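Local structure of polysaccharide biosynthesis protein CapD (Bacillus thuringiensis HD-771, 6BWC) at residues Lys8-Gly14 with Ile79-Val85; Tyr272-His278 with Ala311-Asp317. The protein probably performs an early NADP-dependent step on UDP-N-acetylglucosamine in the biosynthesis of CMP-pseudaminic acid, a sugar linked to flagellin glycosylation. The protein carries 2 engineered substitutions. All blocks are in the same frame, centred on the assembly; numbering follows the deposited sequence.

Contact 1 of 2, residues Lys8-Gly14 with Ile79-Val85. With NAP (NADP nicotinamide-adenine-dinucleotide phosphate), chain N.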
loop_
_atom_site.group_PDB
_atom_site.type_symbol
_atom_site.label_atom_id
_atom_site.label_comp_id
_atom_site.label_asym_id
_atom_site.label_seq_id
_atom_site.Cartn_x
_atom_site.Cartn_y
_atom_site.Cartn_z
ATOM N N LYS C 8 18.444 0.499 30.952
ATOM C CA LYS C 8 18.184 0.234 29.529
ATOM C C LYS C 8 16.743 0.626 29.134
ATOM O O LYS C 8 15.913 1.004 29.983
ATOM C CB LYS C 8 18.456 -1.249 29.196
ATOM C CG LYS C 8 19.857 -1.734 29.532
ATOM C CD LYS C 8 20.930 -1.076 28.669
ATOM C CE LYS C 8 22.249 -1.851 28.736
ATOM N NZ LYS C 8 23.454 -0.991 28.537
ATOM N N ASN C 9 16.485 0.553 27.831
ATOM C CA ASN C 9 15.184 0.819 27.231
ATOM C C ASN C 9 14.595 -0.482 26.683
ATOM O O ASN C 9 15.274 -1.214 25.954
ATOM C CB ASN C 9 15.373 1.833 26.099
ATOM C CG ASN C 9 15.944 3.157 26.588
ATOM O OD1 ASN C 9 16.090 3.373 27.774
ATOM N ND2 ASN C 9 16.242 4.052 25.667
ATOM N N VAL C 10 13.342 -0.782 27.019
ATOM C CA VAL C 10 12.754 -2.080 26.677
ATOM C C VAL C 10 11.358 -1.931 26.089
ATOM O O VAL C 10 10.525 -1.220 26.659
ATOM C CB VAL C 10 12.677 -2.982 27.923
ATOM C CG1 VAL C 10 11.981 -4.309 27.600
ATOM C CG2 VAL C 10 14.076 -3.198 28.489
ATOM N N LEU C 11 11.116 -2.620 24.967
ATOM C CA LEU C 11 9.785 -2.731 24.359
ATOM C C LEU C 11 9.251 -4.144 24.590
ATOM O O LEU C 11 9.926 -5.119 24.224
ATOM C CB LEU C 11 9.858 -2.455 22.860
ATOM C CG LEU C 11 8.556 -2.392 22.061
ATOM C CD1 LEU C 11 7.681 -1.194 22.407
ATOM C CD2 LEU C 11 8.886 -2.338 20.581
ATOM N N ILE C 12 8.069 -4.256 25.217
ATOM C CA ILE C 12 7.331 -5.524 25.290
ATOM C C ILE C 12 6.139 -5.436 24.382
ATOM O O ILE C 12 5.046 -5.042 24.814
ATOM C CB ILE C 12 6.814 -5.878 26.694
ATOM C CG1 ILE C 12 7.915 -5.751 27.741
ATOM C CG2 ILE C 12 6.296 -7.308 26.691
ATOM C CD1 ILE C 12 7.398 -5.924 29.153
ATOM N N ILE C 13 6.369 -5.812 23.125
ATOM C CA ILE C 13 5.321 -5.912 22.092
ATOM C C ILE C 13 4.337 -7.003 22.522
ATOM O O ILE C 13 4.645 -8.195 22.420
ATOM C CB ILE C 13 5.930 -6.215 20.683
ATOM C CG1 ILE C 13 6.790 -5.033 20.194
ATOM C CG2 ILE C 13 4.852 -6.553 19.641
ATOM C CD1 ILE C 13 7.556 -5.298 18.922
ATOM N N GLY C 14 3.170 -6.572 23.015
ATOM C CA GLY C 14 2.151 -7.453 23.609
ATOM C C GLY C 14 2.253 -7.542 25.127
ATOM O O GLY C 14 2.026 -8.610 25.702
ATOM N N ILE C 79 15.601 1.957 21.312
ATOM C CA ILE C 79 15.356 0.866 22.258
ATOM C C ILE C 79 16.400 -0.228 22.135
ATOM O O ILE C 79 16.952 -0.461 21.060
ATOM C CB ILE C 79 13.892 0.353 22.188
ATOM C CG1 ILE C 79 13.182 0.889 23.424
ATOM C CG2 ILE C 79 13.767 -1.167 22.170
ATOM C CD1 ILE C 79 11.695 0.906 23.311
ATOM N N ASP C 80 16.682 -0.861 23.266
ATOM C CA ASP C 80 17.746 -1.817 23.378
ATOM C C ASP C 80 17.247 -3.254 23.318
ATOM O O ASP C 80 17.893 -4.079 22.677
ATOM C CB ASP C 80 18.531 -1.564 24.659
ATOM C CG ASP C 80 19.296 -0.243 24.621
ATOM O OD1 ASP C 80 19.894 0.101 23.567
ATOM O OD2 ASP C 80 19.313 0.454 25.662
ATOM N N TYR C 81 16.109 -3.569 23.943
ATOM C CA TYR C 81 15.646 -4.976 24.049
ATOM C C TYR C 81 14.158 -5.120 23.735
ATOM O O TYR C 81 13.315 -4.575 24.436
ATOM C CB TYR C 81 15.960 -5.538 25.450
ATOM C CG TYR C 81 17.435 -5.500 25.815
ATOM C CD1 TYR C 81 18.317 -6.412 25.290
ATOM C CD2 TYR C 81 17.934 -4.532 26.680
ATOM C CE1 TYR C 81 19.668 -6.366 25.601
ATOM C CE2 TYR C 81 19.277 -4.477 27.000
ATOM C CZ TYR C 81 20.144 -5.390 26.454
ATOM O OH TYR C 81 21.477 -5.326 26.766
ATOM N N VAL C 82 13.859 -5.867 22.678
ATOM C CA VAL C 82 12.489 -6.093 22.177
ATOM C C VAL C 82 11.981 -7.505 22.579
ATOM O O VAL C 82 12.577 -8.508 22.229
ATOM C CB VAL C 82 12.439 -5.915 20.623
ATOM C CG1 VAL C 82 11.050 -6.154 20.063
ATOM C CG2 VAL C 82 12.880 -4.520 20.220
ATOM N N PHE C 83 10.876 -7.564 23.310
ATOM C CA PHE C 83 10.157 -8.820 23.516
ATOM C C PHE C 83 8.905 -8.876 22.614
ATOM O O PHE C 83 7.910 -8.180 22.900
ATOM C CB PHE C 83 9.709 -8.975 24.983
ATOM C CG PHE C 83 10.824 -9.072 25.980
ATOM C CD1 PHE C 83 11.356 -10.307 26.327
ATOM C CD2 PHE C 83 11.293 -7.927 26.645
ATOM C CE1 PHE C 83 12.357 -10.408 27.291
ATOM C CE2 PHE C 83 12.297 -8.023 27.609
ATOM C CZ PHE C 83 12.828 -9.268 27.928
ATOM N N HIS C 84 8.953 -9.718 21.570
ATOM C CA HIS C 84 7.824 -9.916 20.634
ATOM C C HIS C 84 6.869 -11.041 21.128
ATOM O O HIS C 84 6.981 -12.214 20.784
ATOM C CB HIS C 84 8.360 -10.103 19.196
ATOM C CG HIS C 84 7.335 -10.513 18.168
ATOM N ND1 HIS C 84 5.996 -10.184 18.248
ATOM C CD2 HIS C 84 7.478 -11.206 17.012
ATOM C CE1 HIS C 84 5.357 -10.684 17.205
ATOM N NE2 HIS C 84 6.236 -11.301 16.437
ATOM N N VAL C 85 5.900 -10.612 21.932
ATOM C CA VAL C 85 4.965 -11.476 22.650
ATOM C C VAL C 85 3.493 -11.382 22.116
ATOM O O VAL C 85 2.627 -12.211 22.473
ATOM C CB VAL C 85 5.044 -11.122 24.150
ATOM C CG1 VAL C 85 4.446 -12.228 25.014
ATOM C CG2 VAL C 85 6.495 -10.895 24.550
HETATM P PA NAP N . -2.316 -12.945 25.339
HETATM O O1A NAP N . -2.692 -12.857 26.791
HETATM O O2A NAP N . -3.441 -13.043 24.367
HETATM O O5B NAP N . -1.373 -11.724 24.943
HETATM C C5B NAP N . -1.403 -11.209 23.609
HETATM C C4B NAP N . -0.805 -9.806 23.596
HETATM O O4B NAP N . -0.615 -9.298 22.277
HETATM C C3B NAP N . -1.750 -8.836 24.253
HETATM O O3B NAP N . -0.905 -7.859 24.852
HETATM C C2B NAP N . -2.551 -8.299 23.094
HETATM O O2B NAP N . -3.165 -7.092 23.495
HETATM C C1B NAP N . -1.471 -8.177 22.019
HETATM N N9A NAP N . -1.836 -8.212 20.562
HETATM C C8A NAP N . -2.638 -9.071 19.868
HETATM N N7A NAP N . -2.680 -8.773 18.525
HETATM C C5A NAP N . -1.882 -7.705 18.347
HETATM C C6A NAP N . -1.450 -6.840 17.221
HETATM N N6A NAP N . -1.872 -7.046 15.966
HETATM N N1A NAP N . -0.603 -5.829 17.473
HETATM C C2A NAP N . -0.143 -5.565 18.709
HETATM N N3A NAP N . -0.492 -6.293 19.782
HETATM C C4A NAP N . -1.335 -7.352 19.677
HETATM O O3 NAP N . -1.284 -14.151 25.045
HETATM P PN NAP N . -0.199 -14.806 26.055
HETATM O O1N NAP N . 0.469 -13.757 26.932
HETATM O O2N NAP N . -0.799 -16.038 26.661
HETATM O O5D NAP N . 0.859 -15.400 25.027
HETATM C C5D NAP N . 1.900 -14.573 24.569
HETATM C C4D NAP N . 2.709 -15.298 23.498
HETATM O O4D NAP N . 3.013 -16.610 23.990
HETATM C C3D NAP N . 2.071 -15.483 22.110
HETATM O O3D NAP N . 3.030 -15.112 21.117
HETATM C C2D NAP N . 1.754 -16.957 22.007
HETATM O O2D NAP N . 1.900 -17.463 20.677
HETATM C C1D NAP N . 2.787 -17.571 22.952
HETATM N N1N NAP N . 2.397 -18.854 23.549
HETATM C C2N NAP N . 1.464 -18.848 24.515
HETATM C C3N NAP N . 1.021 -19.994 25.151
HETATM C C7N NAP N . -0.038 -19.986 26.199
HETATM O O7N NAP N . -0.491 -21.069 26.573
HETATM N N7N NAP N . -0.514 -18.847 26.707
HETATM C C4N NAP N . 1.632 -21.296 24.784
HETATM C C5N NAP N . 2.631 -21.189 23.715
HETATM C C6N NAP N . 2.995 -19.977 23.153
HETATM P P2B NAP N . -4.395 -6.456 22.671
HETATM O O1X NAP N . -4.841 -5.409 23.673
HETATM O O2X NAP N . -3.787 -5.808 21.445
HETATM O O3X NAP N . -5.387 -7.606 22.373
#

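Contact 2 of 2, residues Tyr272-His278 with Ala311-Asp317. With UD1 (uridine-diphosphate-N-acetylglucosamine), chain O.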
loop_
_atom_site.group_PDB
_atom_site.type_symbol
_atom_site.label_atom_id
_atom_site.label_comp_id
_atom_site.label_asym_id
_atom_site.label_seq_id
_atom_site.Cartn_x
_atom_site.Cartn_y
_atom_site.Cartn_z
ATOM N N TYR C 272 -1.416 -34.533 21.194
ATOM C CA TYR C 272 -0.266 -34.383 22.075
ATOM C C TYR C 272 0.478 -33.199 21.482
ATOM O O TYR C 272 0.094 -32.705 20.418
ATOM C CB TYR C 272 0.618 -35.632 22.009
ATOM C CG TYR C 272 0.921 -36.018 20.593
ATOM C CD1 TYR C 272 2.048 -35.524 19.942
ATOM C CD2 TYR C 272 0.033 -36.820 19.874
ATOM C CE1 TYR C 272 2.303 -35.836 18.619
ATOM C CE2 TYR C 272 0.273 -37.145 18.557
ATOM C CZ TYR C 272 1.407 -36.648 17.928
ATOM O OH TYR C 272 1.648 -36.980 16.610
ATOM N N GLU C 273 1.536 -32.746 22.140
ATOM C CA GLU C 273 2.391 -31.699 21.578
ATOM C C GLU C 273 3.809 -32.229 21.575
ATOM O O GLU C 273 4.027 -33.368 21.969
ATOM C CB GLU C 273 2.250 -30.392 22.361
ATOM C CG GLU C 273 0.882 -29.706 22.224
ATOM C CD GLU C 273 0.606 -29.053 20.863
ATOM O OE1 GLU C 273 1.467 -29.149 19.936
ATOM O OE2 GLU C 273 -0.483 -28.427 20.725
ATOM N N GLU C 274 4.752 -31.438 21.067
ATOM C CA GLU C 274 6.150 -31.855 20.932
ATOM C C GLU C 274 7.079 -30.651 21.171
ATOM O O GLU C 274 6.774 -29.540 20.763
ATOM C CB GLU C 274 6.405 -32.471 19.533
ATOM C CG GLU C 274 5.431 -33.575 19.093
ATOM C CD GLU C 274 5.736 -34.142 17.708
ATOM O OE1 GLU C 274 5.141 -33.681 16.709
ATOM O OE2 GLU C 274 6.579 -35.056 17.603
ATOM N N LEU C 275 8.207 -30.893 21.833
ATOM C CA LEU C 275 9.178 -29.840 22.167
ATOM C C LEU C 275 10.123 -29.553 21.000
ATOM O O LEU C 275 10.704 -28.455 20.931
ATOM C CB LEU C 275 10.032 -30.253 23.375
ATOM C CG LEU C 275 9.346 -30.756 24.654
ATOM C CD1 LEU C 275 10.390 -31.331 25.599
ATOM C CD2 LEU C 275 8.524 -29.648 25.314
ATOM N N MET C 276 10.310 -30.571 20.144
ATOM C CA MET C 276 11.161 -30.511 18.935
ATOM C C MET C 276 10.932 -31.717 18.013
ATOM O O MET C 276 10.560 -32.796 18.452
ATOM C CB MET C 276 12.656 -30.411 19.284
ATOM C CG MET C 276 13.191 -31.479 20.218
ATOM S SD MET C 276 14.829 -31.027 20.833
ATOM C CE MET C 276 14.769 -31.671 22.483
ATOM N N THR C 277 11.161 -31.524 16.725
ATOM C CA THR C 277 11.200 -32.642 15.801
ATOM C C THR C 277 12.328 -33.595 16.209
ATOM O O THR C 277 13.262 -33.230 16.940
ATOM C CB THR C 277 11.442 -32.161 14.358
ATOM O OG1 THR C 277 12.577 -31.286 14.331
ATOM C CG2 THR C 277 10.216 -31.419 13.827
ATOM N N HIS C 278 12.222 -34.835 15.740
ATOM C CA HIS C 278 13.290 -35.804 15.927
ATOM C C HIS C 278 14.611 -35.261 15.371
ATOM O O HIS C 278 15.624 -35.276 16.087
ATOM C CB HIS C 278 12.957 -37.119 15.249
ATOM C CG HIS C 278 13.993 -38.168 15.486
ATOM N ND1 HIS C 278 15.130 -38.283 14.714
ATOM C CD2 HIS C 278 14.093 -39.110 16.448
ATOM C CE1 HIS C 278 15.874 -39.268 15.178
ATOM N NE2 HIS C 278 15.270 -39.783 16.231
ATOM N N ALA C 311 18.859 -38.206 21.207
ATOM C CA ALA C 311 17.919 -38.212 20.061
ATOM C C ALA C 311 16.541 -38.681 20.516
ATOM O O ALA C 311 16.319 -38.920 21.698
ATOM C CB ALA C 311 18.416 -39.111 18.936
ATOM N N GLY C 312 15.602 -38.787 19.587
ATOM C CA GLY C 312 14.307 -39.413 19.877
ATOM C C GLY C 312 13.166 -38.434 19.986
ATOM O O GLY C 312 13.369 -37.227 19.990
ATOM N N PHE C 313 11.964 -38.973 20.128
ATOM C CA PHE C 313 10.753 -38.222 19.921
ATOM C C PHE C 313 10.248 -37.726 21.270
ATOM O O PHE C 313 9.687 -38.489 22.041
ATOM C CB PHE C 313 9.722 -39.087 19.181
ATOM C CG PHE C 313 10.230 -39.629 17.866
ATOM C CD1 PHE C 313 9.979 -38.965 16.677
ATOM C CD2 PHE C 313 11.000 -40.806 17.817
ATOM C CE1 PHE C 313 10.464 -39.470 15.467
ATOM C CE2 PHE C 313 11.500 -41.306 16.616
ATOM C CZ PHE C 313 11.225 -40.640 15.439
ATOM N N TYR C 314 10.473 -36.432 21.523
ATOM C CA TYR C 314 10.031 -35.721 22.743
ATOM C C TYR C 314 8.573 -35.269 22.630
ATOM O O TYR C 314 8.302 -34.100 22.342
ATOM C CB TYR C 314 10.939 -34.495 23.027
ATOM C CG TYR C 314 12.352 -34.856 23.443
ATOM C CD1 TYR C 314 12.752 -34.795 24.774
ATOM C CD2 TYR C 314 13.291 -35.274 22.504
ATOM C CE1 TYR C 314 14.048 -35.130 25.151
ATOM C CE2 TYR C 314 14.586 -35.617 22.867
ATOM C CZ TYR C 314 14.961 -35.542 24.189
ATOM O OH TYR C 314 16.248 -35.882 24.544
ATOM N N ARG C 315 7.648 -36.199 22.868
ATOM C CA ARG C 315 6.209 -35.903 22.852
ATOM C C ARG C 315 5.570 -35.982 24.212
ATOM O O ARG C 315 6.098 -36.648 25.105
ATOM C CB ARG C 315 5.435 -36.912 22.035
ATOM C CG ARG C 315 6.091 -37.455 20.800
ATOM C CD ARG C 315 5.106 -38.400 20.136
ATOM N NE ARG C 315 5.502 -38.602 18.760
ATOM C CZ ARG C 315 4.683 -38.907 17.769
ATOM N NH1 ARG C 315 3.380 -39.079 17.991
ATOM N NH2 ARG C 315 5.189 -39.046 16.546
ATOM N N SER C 316 4.381 -35.377 24.306
ATOM C CA SER C 316 3.532 -35.417 25.508
ATOM C C SER C 316 2.785 -36.754 25.749
ATOM O O SER C 316 2.449 -37.061 26.906
ATOM C CB SER C 316 2.537 -34.221 25.539
ATOM O OG SER C 316 1.357 -34.403 24.774
ATOM N N ASP C 317 2.515 -37.524 24.684
ATOM C CA ASP C 317 2.049 -38.918 24.838
ATOM C C ASP C 317 3.190 -39.942 25.074
ATOM O O ASP C 317 2.903 -41.111 25.386
ATOM C CB ASP C 317 1.122 -39.368 23.680
ATOM C CG ASP C 317 1.805 -39.383 22.287
ATOM O OD1 ASP C 317 1.107 -39.734 21.312
ATOM O OD2 ASP C 317 2.992 -39.035 22.128
HETATM C "C1'" UD1 O . -2.325 -23.305 24.228
HETATM C "C2'" UD1 O . -2.044 -21.985 23.529
HETATM C "C3'" UD1 O . -1.325 -22.195 22.198
HETATM C "C4'" UD1 O . -0.122 -23.125 22.337
HETATM C "C5'" UD1 O . -0.400 -24.332 23.255
HETATM C "C6'" UD1 O . 0.921 -25.013 23.635
HETATM C "C7'" UD1 O . -3.874 -20.493 24.226
HETATM C "C8'" UD1 O . -5.279 -20.027 23.903
HETATM N "N2'" UD1 O . -3.278 -21.255 23.304
HETATM O "O1'" UD1 O . -3.099 -24.141 23.382
HETATM O "O3'" UD1 O . -0.927 -20.910 21.681
HETATM O "O4'" UD1 O . 0.292 -23.598 21.069
HETATM O "O5'" UD1 O . -1.111 -23.961 24.455
HETATM O "O6'" UD1 O . 0.786 -26.436 23.687
HETATM O "O7'" UD1 O . -3.366 -20.214 25.311
HETATM N N1 UD1 O . -10.245 -28.008 25.943
HETATM C C2 UD1 O . -11.481 -28.541 26.420
HETATM N N3 UD1 O . -12.586 -27.780 26.397
HETATM C C4 UD1 O . -12.565 -26.514 25.933
HETATM C C5 UD1 O . -11.394 -25.958 25.481
HETATM C C6 UD1 O . -10.235 -26.718 25.510
HETATM O O2 UD1 O . -11.568 -29.708 26.842
HETATM O O4 UD1 O . -13.588 -25.812 25.922
HETATM C C1B UD1 O . -9.010 -28.821 25.928
HETATM C C2B UD1 O . -8.211 -28.780 24.624
HETATM O "O2'" UD1 O . -8.649 -29.757 23.690
HETATM C C3B UD1 O . -6.773 -28.966 25.067
HETATM C C4B UD1 O . -6.781 -28.351 26.450
HETATM O O4B UD1 O . -8.135 -28.297 26.896
HETATM O O3B UD1 O . -6.354 -30.328 25.197
HETATM C C5B UD1 O . -6.187 -26.952 26.491
HETATM O O5B UD1 O . -6.903 -25.985 25.706
HETATM P PA UD1 O . -6.348 -24.482 25.818
HETATM O O1A UD1 O . -7.298 -23.462 25.239
HETATM O O2A UD1 O . -5.802 -24.197 27.221
HETATM O O3A UD1 O . -4.915 -24.475 25.072
HETATM P PB UD1 O . -4.258 -25.227 23.797
HETATM O O1B UD1 O . -5.228 -25.209 22.634
HETATM O O2B UD1 O . -3.590 -26.559 24.115
#

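Contact 1 of 2, residues Lys8-Gly14 with Ile79-Val85
Val10 and Phe83 meet at a ring edge: the methyl CG1 of Val10 lies in the plane of the Phe83 ring, 3.7 Å from CE2. Two residues earlier on each segment, the Tyr81 ring has Lys8 at its edge, with the aliphatic carbon CG of Lys8 3.8 Å from CE2 of Tyr81. Ile12 completes this side, its CG2 reaching CB of Phe83 and CG2 of Val85. Leu11, Ile13 and Val82 occupy the other face, where an extended chain (chi1 -66°, CG1 beside the backbone N) carries CD1 of Ile13 to 3.8 Å from CG1 of Val82.

Between the faces runs a parallel ladder, the strand axes 9° apart. Its straightest rung joins Phe83 N to Leu11 O at 2.8 Å, while the one from Ile13 N to Phe83 O is weak. At the start of the ladder, Asn9 O is gripped by two amides, Asp80 N at 3.1 Å from above the carbonyl plane and Tyr81 N nearly along the C=O axis. Second-shell partners hold the polar ends: Lys122 pairs with Asp80 OD1 and Thr109 with His84 NE2. Helix 18-29 packs on Ile12 and Phe83.

Beyond the strands the two segments reach the cofactor, CG1 of Val85 lying 3.5 Å from NAP C5D. Adjacent parallel strands ending at a dinucleotide, the first leading into a glycine-rich turn, are characteristic of the NADP-binding Rossmann fold.

Contact 2 of 2, residues Tyr272-His278 with Ala311-Asp317
Met276 and Tyr314 come together through different first torsions: CG of Met276 sits between its backbone N and carbonyl carbon (chi1 54°), whereas CG of Tyr314, the centre of an inverse gamma turn, stands anti to the carbonyl carbon. A bend at chi3 (145°) then turns CE of Met276 over the centre of the Tyr314 ring, a CH-pi contact, with SD oblique as a Met-aromatic contact. Phe291 adds an edge-to-face ring to Tyr314, whose OH is hydrogen-bonded to Lys310 O.

The backbones form a single antiparallel bridge between two loops beside the sugar-nucleotide pocket, to which Glu273 belongs, with Glu274 and Arg315 as its non-hydrogen-bonded pair. Bonds flank that pair, Ser316 N to Glu273 O at 3.1 Å and Leu275 N to Tyr314 O at 3.2 Å. Ser316 OG accepts from Glu273 N and is also hydrogen-bonded to Ser201 OG.

Glu274 and Arg315 are only loosely paired: OE2 of Glu274 lies well out of the guanidinium plane in a long salt bridge, and its OE1 pairs with Lys270. The Arg315 guanidinium approaches the Tyr272 ring obliquely, planes 24° apart, with NH1 3.1 Å from Tyr272 OH at too poor an angle to bond, while Asp317 OD2 lies over one face of that ring. At the far end CD2 of His278 lies over the Phe313 ring, offset toward its rim, 3.4 Å from CE2 of Phe313.

In the fold
Contact 1 and contact 2 lie on opposite sides of the chain's centre, their own centres 31 Å apart and their nearest atoms about 17 Å apart, so neither touches the other. What relates them is the pair of bound ligands between. Residues 8-14 and 79-85 belong to the central sheet and reach NAP from the ends of its strands; residues 272-278 and 311-317 lie in later loops, with CG of Glu273 3.6 Å from UD1 O6'. The Val85 side chain is about 11 Å from UD1, and that of Glu273 about 8 Å from NAP. Cofactor and sugar nucleotide are thus approached from different parts of the chain.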